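Local coordinates for protein FucU (Bifidobacterium longum subsp. infantis, PDB 3MVK) that probably interconverts the sugar forms of L-fucose and D-ribose, acting as a fucose mutarotase and ribose pyranase of the RbsD/FucU family, at residues Q25-D30 and Y123-S128; G31-E36 and A114-A119; T61-D66 and L139-V144. All coordinates share one frame; numbering follows the deposited sequence.

Interaction 1. Residues Q25-D30 and Y123-S128; sequences QLVIAD and YCVIAS
I126 sits at the middle of a parallel pairing between strands 25-29 and 124-128, gripped through its backbone on both sides of its alpha carbon. I126 N donates to V27 O over 2.8 Å, almost straight at 175°, and the carbonyl oxygen of I126 takes the N-H of A29, so the one residue feeds two successive bonds to the neighbouring strand. V27 N in turn reaches C124 O at 2.9 Å, and Y123 N binds Q25 O where the pairing begins. The side chain of I126 leaves on the face shared with L26, I28 and C124, where I126 CD1 meets L26 CD1 at 4.2 Å. Helix 52-60 lies against this face, with I59 meeting both I126 and I28.

A29 belongs to the other face, with V27, V125 and A127. Its methyl CB touches V125 CG1 at 3.9 Å, a diagonal contact to the residue two places before its bridge partner A127. The carbonyl of A29 is held twice by S128: S128 N comes in the carbonyl plane, 3.0 Å from A29 O, while S128 OG donates to A29 O from 2.7 Å, tilted 24° from that plane. S128 can do both because OG is tucked between its backbone N and carbonyl carbon (chi1 80°), which folds the hydroxyl back toward A29. Just beyond, one water sits within hydrogen-bonding distance of both D30 O and S128 O and bridges the two strand ends.

The chemistry divides cleanly: backbone bonds fix the register, hydrocarbon fills both faces of this buried sheet centre, and the doubly held A29 carbonyl ties the strand ends together close to D30, whose carboxylate is held by the A135 backbone N and also meets a glycerol, probably from the crystallisation liquor.

Interaction 2. Residues G31-E36 and A114-A119; sequences GNFPAE and AFYEQA
F33 reaches from the loop after strand 25-29 to helix 112-119, where its ring meets Y116, F115 and A119. From CB, the ring is carried off with CG anti to the backbone N (chi1 -167°), and contact grows toward the far rim. F33 CD1 is 4.0 Å from Y116 CE1. F33 CE1 is the busiest atom: it lies 3.5 Å from Y116 CE1, at the edge of the tyrosine ring, and 3.8 Å from F115 CE2, at the edge of that ring too. F33 CZ, at the tip, meets the A119 methyl CB at 4.0 Å, which abuts the phenylalanine's own edge. The F33 and Y116 rings are inclined by 46°, an oblique pair with centroids 5.6 Å apart. P34 adds a second touch, P34 CD against Y116 CE1 at 3.8 Å, and the same CD overlies one face of the F33 ring near its rim. An alanine in place of F33 is likely to leave a gap between Y116, F115 and A119 and set the tyrosine ring less firmly. The phenol oxygen of Y116 is bonded by R112, while M76 of strand 73-76 touches the side chains of F33, F115 and Y116. P34 centres an inverse gamma turn and stands at the N-cap of helix 35-38, making this a buried aromatic cluster that joins the turn starting that helix to helix 112-119, next to the subunit interface, where H22 of a neighbouring subunit packs on Y116.

Interaction 3. Residues T61-D66 and L139-V144; sequences TVFPLD and LQKGVV
K141 lies across one face of the F63 ring, the two side chains crossing obliquely. K141 CG is 4.1 Å from the F63 ring centroid and 20° off the normal, a CH-pi contact, while K141 CB sits 3.4 Å from F63 CZ. Fully extended from a chi1 of -170°, the lysine runs on past the ring, with CE beside P64 CD, and its NZ bonds to L17 O and M20 O and to a water that accepts from NZ and donates to V62 O.

D66 and Q140 form the polar pair. Q140 NE2 gives its N-H to D66 OD2 at 2.7 Å, using the anti lone pair of that oxygen; the acceptor lies in the amide plane, yet carboxylate and amide are turned 47° apart. The backbones add D66 N to Q140 O and G142 N to P64 O, the latter donor standing above the carbonyl plane. They close up further where G142 CA lies 3.4 Å from D66 CA.

L65 CD2 meets L139 CD2 at 3.8 Å, and this apolar end continues into helix 52-60, where L60 touches L65 and L56 and I59 touch L139. F63 packs on L17 of helix 11-19 and, together with L139, on L26 of strand 25-29.

Interaction 1 lies at the heart of the mixed sheet, and interactions 2 and 3 stand on opposite sides of the chain's centre, their own centres about 21 Å apart. Interaction 2 is about 8 Å from interaction 1, centre to centre, and builds on its sheet face: V27 packs on A119, and A35 on V125 and A127. Interaction 3 is joined through the sheet itself, since strand 137-140 pairs antiparallel with 25-29. Q25 bonds to both Q118 and Q140, touching all three contacts. Along the chain, the first segments come in order 25-30, 31-36, 61-66, and the later ones return as 114-119, 123-128, 139-144, so distant sequence closes one compact domain.

Interaction 1. Residues Q25-D30 and Y123-S128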
loop_
_atom_site.group_PDB
_atom_site.type_symbol
_atom_site.label_atom_id
_atom_site.label_comp_id
_atom_site.label_asym_id
_atom_site.label_seq_id
_atom_site.Cartn_x
_atom_site.Cartn_y
_atom_site.Cartn_z
ATOM N N GLN G 25 -2.130 3.195 26.766
ATOM C CA GLN G 25 -3.450 2.667 27.151
ATOM C C GLN G 25 -4.009 1.701 26.113
ATOM O O GLN G 25 -3.780 1.838 24.906
ATOM C CB GLN G 25 -4.446 3.803 27.353
ATOM C CG GLN G 25 -4.092 4.662 28.550
ATOM C CD GLN G 25 -5.039 5.825 28.740
ATOM O OE1 GLN G 25 -5.929 6.055 27.928
ATOM N NE2 GLN G 25 -4.828 6.589 29.814
ATOM N N LEU G 26 -4.753 0.709 26.593
ATOM C CA LEU G 26 -5.558 -0.087 25.703
ATOM C C LEU G 26 -6.991 -0.097 26.231
ATOM O O LEU G 26 -7.236 0.172 27.416
ATOM C CB LEU G 26 -4.999 -1.512 25.562
ATOM C CG LEU G 26 -4.960 -2.403 26.810
ATOM C CD1 LEU G 26 -6.352 -2.916 27.207
ATOM C CD2 LEU G 26 -4.025 -3.581 26.594
ATOM N N VAL G 27 -7.930 -0.413 25.358
ATOM C CA VAL G 27 -9.324 -0.460 25.746
ATOM C C VAL G 27 -9.834 -1.885 25.570
ATOM O O VAL G 27 -9.684 -2.473 24.495
ATOM C CB VAL G 27 -10.182 0.443 24.844
ATOM C CG1 VAL G 27 -11.666 0.368 25.243
ATOM C CG2 VAL G 27 -9.714 1.901 24.896
ATOM N N ILE G 28 -10.424 -2.444 26.623
ATOM C CA ILE G 28 -11.225 -3.666 26.461
ATOM C C ILE G 28 -12.630 -3.178 26.175
ATOM O O ILE G 28 -13.277 -2.592 27.057
ATOM C CB ILE G 28 -11.198 -4.553 27.739
ATOM C CG1 ILE G 28 -9.749 -4.900 28.102
ATOM C CG2 ILE G 28 -12.072 -5.816 27.526
ATOM C CD1 ILE G 28 -9.596 -5.640 29.399
ATOM N N ALA G 29 -13.083 -3.385 24.945
ATOM C CA ALA G 29 -14.360 -2.843 24.471
ATOM C C ALA G 29 -15.414 -3.919 24.637
ATOM O O ALA G 29 -15.215 -5.057 24.213
ATOM C CB ALA G 29 -14.233 -2.422 22.994
ATOM N N ASP G 30 -16.545 -3.560 25.248
ATOM C CA ASP G 30 -17.660 -4.504 25.319
ATOM C C ASP G 30 -18.324 -4.694 23.938
ATOM O O ASP G 30 -17.964 -4.024 22.959
ATOM C CB ASP G 30 -18.650 -4.123 26.463
ATOM C CG ASP G 30 -19.453 -2.834 26.198
ATOM O OD1 ASP G 30 -19.706 -2.448 25.025
ATOM O OD2 ASP G 30 -19.889 -2.226 27.211
ATOM N N TYR G 123 -3.713 3.019 22.316
ATOM C CA TYR G 123 -2.808 2.356 21.370
ATOM C C TYR G 123 -3.517 1.178 20.695
ATOM O O TYR G 123 -3.295 0.901 19.518
ATOM C CB TYR G 123 -1.552 1.887 22.097
ATOM C CG TYR G 123 -0.515 1.300 21.168
ATOM C CD1 TYR G 123 0.178 2.113 20.268
ATOM C CD2 TYR G 123 -0.249 -0.068 21.175
ATOM C CE1 TYR G 123 1.135 1.564 19.406
ATOM C CE2 TYR G 123 0.717 -0.637 20.321
ATOM C CZ TYR G 123 1.391 0.196 19.441
ATOM O OH TYR G 123 2.328 -0.314 18.573
ATOM N N CYS G 124 -4.372 0.489 21.456
ATOM C CA CYS G 124 -5.036 -0.694 20.962
ATOM C C CYS G 124 -6.443 -0.772 21.560
ATOM O O CYS G 124 -6.629 -0.477 22.733
ATOM C CB CYS G 124 -4.231 -1.911 21.393
ATOM S SG CYS G 124 -5.003 -3.532 21.106
ATOM N N VAL G 125 -7.413 -1.157 20.736
ATOM C CA VAL G 125 -8.793 -1.429 21.207
ATOM C C VAL G 125 -9.039 -2.911 20.945
ATOM O O VAL G 125 -8.861 -3.400 19.828
ATOM C CB VAL G 125 -9.833 -0.573 20.438
ATOM C CG1 VAL G 125 -11.263 -0.904 20.892
ATOM C CG2 VAL G 125 -9.545 0.912 20.624
ATOM N N ILE G 126 -9.395 -3.632 21.995
ATOM C CA ILE G 126 -9.716 -5.052 21.899
ATOM C C ILE G 126 -11.228 -5.187 21.844
ATOM O O ILE G 126 -11.906 -4.847 22.812
ATOM C CB ILE G 126 -9.193 -5.790 23.128
ATOM C CG1 ILE G 126 -7.669 -5.672 23.208
ATOM C CG2 ILE G 126 -9.625 -7.270 23.117
ATOM C CD1 ILE G 126 -7.126 -6.072 24.586
ATOM N N ALA G 127 -11.742 -5.698 20.724
ATOM C CA ALA G 127 -13.201 -5.777 20.522
ATOM C C ALA G 127 -13.703 -7.101 21.089
ATOM O O ALA G 127 -13.640 -8.134 20.406
ATOM C CB ALA G 127 -13.538 -5.658 19.039
ATOM N N SER G 128 -14.167 -7.081 22.335
ATOM C CA SER G 128 -14.684 -8.319 22.948
ATOM C C SER G 128 -16.095 -8.586 22.491
ATOM O O SER G 128 -16.705 -7.793 21.760
ATOM C CB SER G 128 -14.679 -8.263 24.486
ATOM O OG SER G 128 -15.792 -7.538 24.997
HETATM O O HOH W 1 -16.375 -4.988 20.991
#

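Interaction 2. Residues G31-E36 and A114-A119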
loop_
_atom_site.group_PDB
_atom_site.type_symbol
_atom_site.label_atom_id
_atom_site.label_comp_id
_atom_site.label_asym_id
_atom_site.label_seq_id
_atom_site.Cartn_x
_atom_site.Cartn_y
_atom_site.Cartn_z
ATOM N N GLY G 31 -19.247 -5.647 23.851
ATOM C CA GLY G 31 -19.862 -6.034 22.587
ATOM C C GLY G 31 -20.633 -4.908 21.913
ATOM O O GLY G 31 -20.785 -4.893 20.682
ATOM N N ASN G 32 -21.104 -3.961 22.714
ATOM C CA ASN G 32 -21.864 -2.846 22.178
ATOM C C ASN G 32 -21.019 -1.645 21.778
ATOM O O ASN G 32 -21.518 -0.700 21.210
ATOM C CB ASN G 32 -22.916 -2.403 23.187
ATOM C CG ASN G 32 -24.160 -3.249 23.115
ATOM O OD1 ASN G 32 -24.424 -4.066 23.995
ATOM N ND2 ASN G 32 -24.911 -3.089 22.046
ATOM N N PHE G 33 -19.733 -1.672 22.111
ATOM C CA PHE G 33 -18.877 -0.522 21.898
ATOM C C PHE G 33 -18.560 -0.373 20.416
ATOM O O PHE G 33 -18.389 -1.358 19.706
ATOM C CB PHE G 33 -17.583 -0.750 22.671
ATOM C CG PHE G 33 -16.709 0.465 22.810
ATOM C CD1 PHE G 33 -16.981 1.417 23.783
ATOM C CD2 PHE G 33 -15.570 0.626 21.993
ATOM C CE1 PHE G 33 -16.140 2.536 23.968
ATOM C CE2 PHE G 33 -14.725 1.740 22.170
ATOM C CZ PHE G 33 -15.009 2.676 23.148
ATOM N N PRO G 34 -18.450 0.876 19.950
ATOM C CA PRO G 34 -18.064 1.142 18.557
ATOM C C PRO G 34 -16.546 0.986 18.395
ATOM O O PRO G 34 -15.822 1.972 18.240
ATOM C CB PRO G 34 -18.531 2.589 18.340
ATOM C CG PRO G 34 -18.526 3.200 19.706
ATOM C CD PRO G 34 -18.866 2.097 20.672
ATOM N N ALA G 35 -16.072 -0.271 18.409
ATOM C CA ALA G 35 -14.627 -0.519 18.549
ATOM C C ALA G 35 -13.858 -0.077 17.296
ATOM O O ALA G 35 -12.747 0.475 17.392
ATOM C CB ALA G 35 -14.366 -1.986 18.824
ATOM N N GLU G 36 -14.442 -0.325 16.126
ATOM C CA GLU G 36 -13.764 -0.050 14.855
ATOM C C GLU G 36 -13.687 1.446 14.577
ATOM O O GLU G 36 -12.668 1.937 14.084
ATOM C CB GLU G 36 -14.409 -0.798 13.689
ATOM C CG GLU G 36 -14.288 -2.318 13.753
ATOM C CD GLU G 36 -12.872 -2.846 13.504
ATOM O OE1 GLU G 36 -11.983 -2.066 13.078
ATOM O OE2 GLU G 36 -12.633 -4.054 13.769
ATOM N N ALA G 114 -16.954 11.540 27.235
ATOM C CA ALA G 114 -15.562 11.711 27.659
ATOM C C ALA G 114 -14.797 10.385 27.550
ATOM O O ALA G 114 -13.603 10.353 27.196
ATOM C CB ALA G 114 -15.506 12.249 29.086
ATOM N N PHE G 115 -15.468 9.292 27.891
ATOM C CA PHE G 115 -14.867 7.964 27.743
ATOM C C PHE G 115 -14.515 7.713 26.278
ATOM O O PHE G 115 -13.401 7.269 25.981
ATOM C CB PHE G 115 -15.801 6.872 28.274
ATOM C CG PHE G 115 -15.167 5.523 28.339
ATOM C CD1 PHE G 115 -14.677 5.027 29.553
ATOM C CD2 PHE G 115 -15.066 4.732 27.198
ATOM C CE1 PHE G 115 -14.070 3.754 29.617
ATOM C CE2 PHE G 115 -14.483 3.474 27.251
ATOM C CZ PHE G 115 -13.972 2.979 28.461
ATOM N N TYR G 116 -15.438 8.014 25.360
ATOM C CA TYR G 116 -15.135 7.805 23.934
ATOM C C TYR G 116 -13.918 8.620 23.513
ATOM O O TYR G 116 -13.066 8.120 22.779
ATOM C CB TYR G 116 -16.316 8.164 23.055
ATOM C CG TYR G 116 -17.500 7.238 23.133
ATOM C CD1 TYR G 116 -17.352 5.849 23.063
ATOM C CD2 TYR G 116 -18.792 7.758 23.197
ATOM C CE1 TYR G 116 -18.461 5.014 23.091
ATOM C CE2 TYR G 116 -19.900 6.928 23.222
ATOM C CZ TYR G 116 -19.729 5.566 23.179
ATOM O OH TYR G 116 -20.841 4.746 23.205
ATOM N N GLU G 117 -13.838 9.864 23.996
ATOM C CA GLU G 117 -12.735 10.761 23.632
ATOM C C GLU G 117 -11.406 10.223 24.113
ATOM O O GLU G 117 -10.419 10.239 23.363
ATOM C CB GLU G 117 -12.976 12.197 24.154
ATOM C CG GLU G 117 -14.082 12.923 23.396
ATOM C CD GLU G 117 -13.884 12.818 21.884
ATOM O OE1 GLU G 117 -12.863 13.323 21.372
ATOM O OE2 GLU G 117 -14.726 12.196 21.214
ATOM N N GLN G 118 -11.381 9.695 25.328
ATOM C CA GLN G 118 -10.152 9.096 25.857
ATOM C C GLN G 118 -9.780 7.816 25.099
ATOM O O GLN G 118 -8.595 7.569 24.849
ATOM C CB GLN G 118 -10.276 8.806 27.358
ATOM C CG GLN G 118 -8.966 8.330 28.033
ATOM C CD GLN G 118 -7.783 9.279 27.803
ATOM O OE1 GLN G 118 -7.956 10.502 27.754
ATOM N NE2 GLN G 118 -6.575 8.722 27.686
ATOM N N ALA G 119 -10.790 7.013 24.747
ATOM C CA ALA G 119 -10.559 5.744 24.035
ATOM C C ALA G 119 -9.979 5.951 22.652
ATOM O O ALA G 119 -9.271 5.092 22.141
ATOM C CB ALA G 119 -11.854 4.917 23.966
#

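Interaction 3. Residues T61-D66 and L139-V144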
loop_
_atom_site.group_PDB
_atom_site.type_symbol
_atom_site.label_atom_id
_atom_site.label_comp_id
_atom_site.label_asym_id
_atom_site.label_seq_id
_atom_site.Cartn_x
_atom_site.Cartn_y
_atom_site.Cartn_z
ATOM N N THR G 61 -2.057 -11.019 33.427
ATOM C CA THR G 61 -0.915 -11.922 33.609
ATOM C C THR G 61 0.368 -11.395 32.941
ATOM O O THR G 61 1.480 -11.770 33.334
ATOM C CB THR G 61 -1.212 -13.356 33.143
ATOM O OG1 THR G 61 -1.258 -13.386 31.718
ATOM C CG2 THR G 61 -2.521 -13.865 33.718
ATOM N N VAL G 62 0.228 -10.522 31.944
ATOM C CA VAL G 62 1.394 -10.013 31.223
ATOM C C VAL G 62 1.562 -8.489 31.220
ATOM O O VAL G 62 2.556 -7.967 30.710
ATOM C CB VAL G 62 1.447 -10.555 29.771
ATOM C CG1 VAL G 62 1.620 -12.063 29.775
ATOM C CG2 VAL G 62 0.209 -10.145 28.983
ATOM N N PHE G 63 0.619 -7.780 31.826
ATOM C CA PHE G 63 0.501 -6.335 31.653
ATOM C C PHE G 63 0.425 -5.701 33.030
ATOM O O PHE G 63 -0.591 -5.843 33.730
ATOM C CB PHE G 63 -0.779 -6.053 30.860
ATOM C CG PHE G 63 -1.029 -4.600 30.503
ATOM C CD1 PHE G 63 -0.709 -4.123 29.225
ATOM C CD2 PHE G 63 -1.685 -3.752 31.381
ATOM C CE1 PHE G 63 -0.995 -2.787 28.846
ATOM C CE2 PHE G 63 -1.973 -2.420 31.026
ATOM C CZ PHE G 63 -1.633 -1.936 29.752
ATOM N N PRO G 64 1.501 -5.020 33.441
ATOM C CA PRO G 64 1.488 -4.329 34.726
ATOM C C PRO G 64 0.641 -3.059 34.676
ATOM O O PRO G 64 0.722 -2.269 33.716
ATOM C CB PRO G 64 2.976 -3.989 34.959
ATOM C CG PRO G 64 3.523 -3.828 33.593
ATOM C CD PRO G 64 2.748 -4.774 32.684
ATOM N N LEU G 65 -0.194 -2.875 35.696
ATOM C CA LEU G 65 -0.990 -1.656 35.784
ATOM C C LEU G 65 -0.162 -0.539 36.381
ATOM O O LEU G 65 0.534 -0.753 37.384
ATOM C CB LEU G 65 -2.225 -1.880 36.656
ATOM C CG LEU G 65 -3.338 -2.727 36.042
ATOM C CD1 LEU G 65 -4.409 -2.972 37.088
ATOM C CD2 LEU G 65 -3.918 -2.034 34.800
ATOM N N ASP G 66 -0.300 0.651 35.803
ATOM C CA ASP G 66 0.478 1.830 36.178
ATOM C C ASP G 66 0.299 2.250 37.637
ATOM O O ASP G 66 -0.833 2.512 38.079
ATOM C CB ASP G 66 0.141 2.996 35.258
ATOM C CG ASP G 66 1.226 4.072 35.231
ATOM O OD1 ASP G 66 2.250 3.954 35.963
ATOM O OD2 ASP G 66 1.034 5.049 34.475
ATOM N N LEU G 139 -7.146 0.432 30.264
ATOM C CA LEU G 139 -6.038 0.032 31.140
ATOM C C LEU G 139 -4.799 0.817 30.747
ATOM O O LEU G 139 -4.522 0.941 29.549
ATOM C CB LEU G 139 -5.722 -1.444 30.972
ATOM C CG LEU G 139 -6.813 -2.444 31.367
ATOM C CD1 LEU G 139 -6.255 -3.841 31.192
ATOM C CD2 LEU G 139 -7.209 -2.208 32.829
ATOM N N GLN G 140 -4.085 1.362 31.732
ATOM C CA GLN G 140 -2.845 2.101 31.471
ATOM C C GLN G 140 -1.643 1.303 31.959
ATOM O O GLN G 140 -1.605 0.849 33.110
ATOM C CB GLN G 140 -2.858 3.457 32.183
ATOM C CG GLN G 140 -1.651 4.321 31.826
ATOM C CD GLN G 140 -1.854 5.752 32.251
ATOM O OE1 GLN G 140 -2.779 6.424 31.780
ATOM N NE2 GLN G 140 -0.989 6.240 33.141
ATOM N N LYS G 141 -0.636 1.164 31.099
ATOM C CA LYS G 141 0.486 0.290 31.408
ATOM C C LYS G 141 1.492 0.946 32.336
ATOM O O LYS G 141 1.814 2.123 32.194
ATOM C CB LYS G 141 1.190 -0.168 30.129
ATOM C CG LYS G 141 2.223 -1.287 30.383
ATOM C CD LYS G 141 2.765 -1.804 29.041
ATOM C CE LYS G 141 3.723 -2.951 29.252
ATOM N NZ LYS G 141 4.327 -3.509 27.996
ATOM N N GLY G 142 1.972 0.153 33.280
ATOM C CA GLY G 142 2.987 0.593 34.192
ATOM C C GLY G 142 4.386 0.235 33.748
ATOM O O GLY G 142 4.642 0.024 32.554
ATOM N N VAL G 143 5.278 0.215 34.734
ATOM C CA VAL G 143 6.714 0.023 34.551
ATOM C C VAL G 143 7.026 -1.439 34.800
ATOM O O VAL G 143 6.376 -2.090 35.623
ATOM C CB VAL G 143 7.507 0.873 35.592
ATOM C CG1 VAL G 143 8.985 0.460 35.678
ATOM C CG2 VAL G 143 7.376 2.345 35.250
ATOM N N VAL G 144 8.019 -1.941 34.073
ATOM C CA VAL G 144 8.646 -3.217 34.380
ATOM C C VAL G 144 9.983 -2.841 35.031
ATOM O O VAL G 144 10.884 -2.313 34.362
ATOM C CB VAL G 144 8.835 -4.080 33.118
ATOM C CG1 VAL G 144 9.466 -5.429 33.471
ATOM C CG2 VAL G 144 7.512 -4.289 32.411
HETATM O O HOH W 2 2.774 -6.013 28.802
#